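Local coordinates for protein putative lipase/esterase (Lactobacillus plantarum WCFS1, PDB 3BXP) that probably hydrolyses carboxylic ester bonds as a putative carboxylesterase of the alpha/beta-hydrolase clan, its natural substrate not being established, at residues Asn72-Leu75 / Asp79-Val82; Ser81-Ala86 / Gly119-Ala124. All blocks are in the same frame, centred on the assembly; numbering follows the deposited sequence.

Contact 1: Asn72-Leu75 / Asp79-Val82; sequences NYQL and DQSV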
loop_
_atom_site.group_PDB
_atom_site.type_symbol
_atom_site.label_atom_id
_atom_site.label_comp_id
_atom_site.label_asym_id
_atom_site.label_seq_id
_atom_site.Cartn_x
_atom_site.Cartn_y
_atom_site.Cartn_z
ATOM N N ASN B 72 8.211 25.961 5.961
ATOM C CA ASN B 72 7.742 26.001 7.321
ATOM C C ASN B 72 6.403 26.723 7.411
ATOM O O ASN B 72 6.357 27.864 7.692
ATOM C CB ASN B 72 8.805 26.678 8.188
ATOM C CG ASN B 72 9.905 25.712 8.701
ATOM O OD1 ASN B 72 9.967 24.524 8.376
ATOM N ND2 ASN B 72 10.747 26.242 9.572
ATOM N N TYR B 73 5.344 26.001 7.125
ATOM C CA TYR B 73 3.980 26.546 6.955
ATOM C C TYR B 73 3.425 26.999 8.318
ATOM O O TYR B 73 3.899 26.616 9.396
ATOM C CB TYR B 73 3.081 25.503 6.245
ATOM C CG TYR B 73 3.103 24.219 7.020
ATOM C CD1 TYR B 73 2.333 24.090 8.160
ATOM C CD2 TYR B 73 3.942 23.151 6.661
ATOM C CE1 TYR B 73 2.370 22.933 8.955
ATOM C CE2 TYR B 73 4.009 21.991 7.461
ATOM C CZ TYR B 73 3.235 21.892 8.602
ATOM O OH TYR B 73 3.333 20.761 9.402
ATOM N N GLN B 74 2.371 27.797 8.252
ATOM C CA GLN B 74 1.717 28.322 9.443
ATOM C C GLN B 74 1.411 27.264 10.489
ATOM O O GLN B 74 0.759 26.242 10.211
ATOM C CB GLN B 74 0.403 28.959 9.004
ATOM C CG GLN B 74 -0.289 29.739 10.023
ATOM C CD GLN B 74 0.522 30.906 10.483
ATOM O OE1 GLN B 74 0.899 31.752 9.685
ATOM N NE2 GLN B 74 0.802 30.970 11.779
ATOM N N LEU B 75 1.725 27.595 11.736
ATOM C CA LEU B 75 1.411 26.724 12.871
ATOM C C LEU B 75 0.372 27.422 13.749
ATOM O O LEU B 75 -0.006 28.592 13.507
ATOM C CB LEU B 75 2.655 26.500 13.728
ATOM C CG LEU B 75 3.841 25.882 13.017
ATOM C CD1 LEU B 75 5.054 25.855 13.945
ATOM C CD2 LEU B 75 3.399 24.499 12.488
ATOM N N ASP B 79 -1.813 31.341 19.310
ATOM C CA ASP B 79 -3.266 31.370 19.145
ATOM C C ASP B 79 -3.663 31.784 17.728
ATOM O O ASP B 79 -4.424 32.716 17.495
ATOM C CB ASP B 79 -3.929 32.292 20.159
ATOM C CG ASP B 79 -5.404 32.113 20.188
ATOM O OD1 ASP B 79 -5.877 31.114 19.615
ATOM O OD2 ASP B 79 -6.115 32.931 20.811
ATOM N N GLN B 80 -3.113 31.047 16.790
ATOM C CA GLN B 80 -3.437 31.197 15.372
ATOM C C GLN B 80 -4.035 29.902 14.832
ATOM O O GLN B 80 -3.915 28.825 15.436
ATOM C CB GLN B 80 -2.196 31.552 14.595
ATOM C CG GLN B 80 -1.528 32.819 15.090
ATOM C CD GLN B 80 -0.283 33.110 14.327
ATOM O OE1 GLN B 80 0.825 32.720 14.733
ATOM N NE2 GLN B 80 -0.435 33.767 13.198
ATOM N N SER B 81 -4.671 30.019 13.678
ATOM C CA SER B 81 -5.066 28.842 12.915
ATOM C C SER B 81 -4.112 28.647 11.753
ATOM O O SER B 81 -3.396 29.552 11.323
ATOM C CB SER B 81 -6.488 28.945 12.417
ATOM O OG SER B 81 -7.377 29.211 13.492
ATOM N N VAL B 82 -4.147 27.428 11.255
ATOM C CA VAL B 82 -3.259 27.007 10.195
ATOM C C VAL B 82 -3.806 27.441 8.847
ATOM O O VAL B 82 -3.064 27.779 7.960
ATOM C CB VAL B 82 -3.097 25.444 10.210
ATOM C CG1 VAL B 82 -2.342 24.940 8.980
ATOM C CG2 VAL B 82 -2.426 25.008 11.498
#

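Contact 2: Ser81-Ala86 / Gly119-Ala124; sequences SVYPWA and GGHVVA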
loop_
_atom_site.group_PDB
_atom_site.type_symbol
_atom_site.label_atom_id
_atom_site.label_comp_id
_atom_site.label_asym_id
_atom_site.label_seq_id
_atom_site.Cartn_x
_atom_site.Cartn_y
_atom_site.Cartn_z
ATOM N N SER B 81 -4.671 30.019 13.678
ATOM C CA SER B 81 -5.066 28.842 12.915
ATOM C C SER B 81 -4.112 28.647 11.753
ATOM O O SER B 81 -3.396 29.552 11.323
ATOM C CB SER B 81 -6.488 28.945 12.417
ATOM O OG SER B 81 -7.377 29.211 13.492
ATOM N N VAL B 82 -4.147 27.428 11.255
ATOM C CA VAL B 82 -3.259 27.007 10.195
ATOM C C VAL B 82 -3.806 27.441 8.847
ATOM O O VAL B 82 -3.064 27.779 7.960
ATOM C CB VAL B 82 -3.097 25.444 10.210
ATOM C CG1 VAL B 82 -2.342 24.940 8.980
ATOM C CG2 VAL B 82 -2.426 25.008 11.498
ATOM N N TYR B 83 -5.110 27.370 8.678
ATOM C CA TYR B 83 -5.704 27.647 7.405
ATOM C C TYR B 83 -6.542 28.931 7.520
ATOM O O TYR B 83 -6.955 29.257 8.628
ATOM C CB TYR B 83 -6.589 26.441 7.002
ATOM C CG TYR B 83 -5.851 25.132 6.767
ATOM C CD1 TYR B 83 -5.062 24.968 5.640
ATOM C CD2 TYR B 83 -5.911 24.058 7.662
ATOM C CE1 TYR B 83 -4.370 23.791 5.362
ATOM C CE2 TYR B 83 -5.184 22.863 7.414
ATOM C CZ TYR B 83 -4.433 22.740 6.270
ATOM O OH TYR B 83 -3.748 21.602 6.023
ATOM N N PRO B 84 -6.801 29.633 6.389
ATOM C CA PRO B 84 -6.388 29.143 5.074
ATOM C C PRO B 84 -4.929 29.405 4.772
ATOM O O PRO B 84 -4.416 29.066 3.709
ATOM C CB PRO B 84 -7.269 29.940 4.127
ATOM C CG PRO B 84 -7.401 31.238 4.792
ATOM C CD PRO B 84 -7.494 30.934 6.286
ATOM N N TRP B 85 -4.242 29.965 5.741
ATOM C CA TRP B 85 -2.897 30.519 5.497
ATOM C C TRP B 85 -1.887 29.545 4.905
ATOM O O TRP B 85 -1.155 29.928 3.990
ATOM C CB TRP B 85 -2.308 31.168 6.754
ATOM C CG TRP B 85 -3.385 31.850 7.573
ATOM C CD1 TRP B 85 -3.829 31.470 8.814
ATOM C CD2 TRP B 85 -4.205 32.950 7.181
ATOM N NE1 TRP B 85 -4.874 32.253 9.199
ATOM C CE2 TRP B 85 -5.100 33.189 8.227
ATOM C CE3 TRP B 85 -4.249 33.777 6.045
ATOM C CZ2 TRP B 85 -6.059 34.197 8.175
ATOM C CZ3 TRP B 85 -5.187 34.802 6.002
ATOM C CH2 TRP B 85 -6.060 35.016 7.069
ATOM N N ALA B 86 -1.817 28.319 5.419
ATOM C CA ALA B 86 -0.815 27.365 4.932
ATOM C C ALA B 86 -0.956 27.089 3.431
ATOM O O ALA B 86 0.048 26.893 2.772
ATOM C CB ALA B 86 -0.848 26.038 5.733
ATOM N N GLY B 119 2.209 18.150 7.846
ATOM C CA GLY B 119 2.501 18.630 6.538
ATOM C C GLY B 119 1.850 17.864 5.415
ATOM O O GLY B 119 1.595 18.405 4.319
ATOM N N GLY B 120 1.586 16.598 5.708
ATOM C CA GLY B 120 0.845 15.737 4.807
ATOM C C GLY B 120 -0.571 16.287 4.680
ATOM O O GLY B 120 -1.160 16.207 3.601
ATOM N N HIS B 121 -1.102 16.862 5.759
ATOM C CA HIS B 121 -2.456 17.449 5.672
ATOM C C HIS B 121 -2.422 18.643 4.751
ATOM O O HIS B 121 -3.244 18.790 3.865
ATOM C CB HIS B 121 -2.991 17.827 7.000
ATOM C CG HIS B 121 -4.442 18.143 6.981
ATOM N ND1 HIS B 121 -4.932 19.433 6.833
ATOM C CD2 HIS B 121 -5.524 17.336 7.022
ATOM C CE1 HIS B 121 -6.253 19.399 6.873
ATOM N NE2 HIS B 121 -6.637 18.139 6.988
ATOM N N VAL B 122 -1.436 19.489 4.931
ATOM C CA VAL B 122 -1.303 20.672 4.065
ATOM C C VAL B 122 -1.216 20.294 2.570
ATOM O O VAL B 122 -1.964 20.838 1.722
ATOM C CB VAL B 122 -0.070 21.574 4.490
ATOM C CG1 VAL B 122 0.141 22.700 3.468
ATOM C CG2 VAL B 122 -0.225 22.132 5.912
ATOM N N VAL B 123 -0.287 19.381 2.251
ATOM C CA VAL B 123 -0.095 18.883 0.871
ATOM C C VAL B 123 -1.350 18.215 0.276
ATOM O O VAL B 123 -1.749 18.459 -0.876
ATOM C CB VAL B 123 1.184 17.986 0.784
ATOM C CG1 VAL B 123 1.316 17.350 -0.601
ATOM C CG2 VAL B 123 2.416 18.835 1.113
ATOM N N ALA B 124 -1.961 17.322 1.048
ATOM C CA ALA B 124 -3.128 16.578 0.576
ATOM C C ALA B 124 -4.269 17.542 0.339
ATOM O O ALA B 124 -4.991 17.497 -0.670
ATOM C CB ALA B 124 -3.494 15.456 1.590
#

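Contact 1: Asn72-Leu75 / Asp79-Val82
The carboxamides of Q74 and Q80 meet with their planes turned 64° apart, the two side chains crossing at about a right angle. NE2 of Q74 stands above the plane of the Q80 amide and somewhat to one side, 3.5 Å from CD of Q80. At its own edge, in its plane, the Q74 amide faces the next carbonyl along the chain: NE2 gives a nearly straight hydrogen bond of 3.0 Å to a lone pair of L75 O. Two torsions bring this about, with CG anti to the backbone N (chi1 -170°) and a bend one bond further (chi2 62°) that curls the amide back toward its own main chain. Glutamine suits the place because its methylenes can pack while its end bonds. CG of Q74 touches S81 O at 3.4 Å, and L75 O lies 3.8 Å from CB of Q80.

Where the two arms of the loop come closest, V82 covers the Q74 carbonyl. Both its methyls abut that oxygen from one side, CG1 lying 3.6 Å and CG2 3.7 Å from Q74 O; a beta-branched residue is well shaped for this. The backbone N of Q74 bonds to OE1 of Q89 on helix 85-99, and S81 OG to the carbonyl of Q173.

The contact thus folds the loop after strand 67-72 back on itself before helix 85-99. Y73, set edge-to-face against H49, reaches P42 O with its hydroxyl, beside the glycine-rich run between P42 and F46 that in related esterases shapes the oxyanion hole. Chemically, the arms of the turned-back loop meet chiefly by carbon against carbonyl oxygen: Q74 O and S81 O are buried against carbon without a polar partner, a desolvation cost that the Q74 amide bond and the outside bonds may offset but do not satisfy.

Contact 2: Ser81-Ala86 / Gly119-Ala124
Between S81 and A86 the chain reaches helix 118-129 through two side chains, Y83 and A86, which meet H121 and V122. V82 comes first and serves its neighbour: its CG1 sits over the centre of one face of the Y83 ring, 3.8 Å above the plane, while the carbonyl O of V82 accepts the backbone N of A86 as helix 85-99 begins. Y83 then projects toward helix 118-129. With CG anti to its carbonyl carbon (chi1 -64°), the ring is carried toward the helix and its OH ends 2.6 Å from ND1 of H121, a short hydrogen bond. The bond enters the edge of the imidazole near its plane, and the rings meet rim to rim at 58°, neither covering the other. V122 packs near the hydroxyl, its CG2 lying 3.6 Å from Y83 OH. A cis peptide before P84 turns the chain into the helix, where A86, small enough for close approach, places CB 4.0 Å from V122 CG2.

A phenylalanine in place of Y83 would keep the ring but would probably leave ND1 of H121 without its hydroxyl mate and the imidazole less firmly held at that end. At its other end, NE2 of H121 bonds to the carbonyl of W181. Both imidazole nitrogens are therefore engaged, which fixes the ring's rotation and satisfies both ring nitrogens and the tyrosine hydroxyl in a buried, otherwise apolar interface.

Contacts 1 and 2 follow one another along the chain, sharing S81 and V82, with centres about 8 Å apart. Strand 67-72 of the central sheet runs into the loop of contact 1; that loop then enters helix 85-99, whose start contact 2 sets against helix 118-129. Y73 bridges the two directly: its CB packs on A86, its CD1 on V122 CG2 at 3.9 Å, and its OH lies 3.2 Å from G119 N. G119 ends a GxSxG pattern consistent with the nucleophile elbow of alpha/beta-hydrolases, so the two contacts together tie the loop after strand 67-72 to the helix following the probable nucleophile.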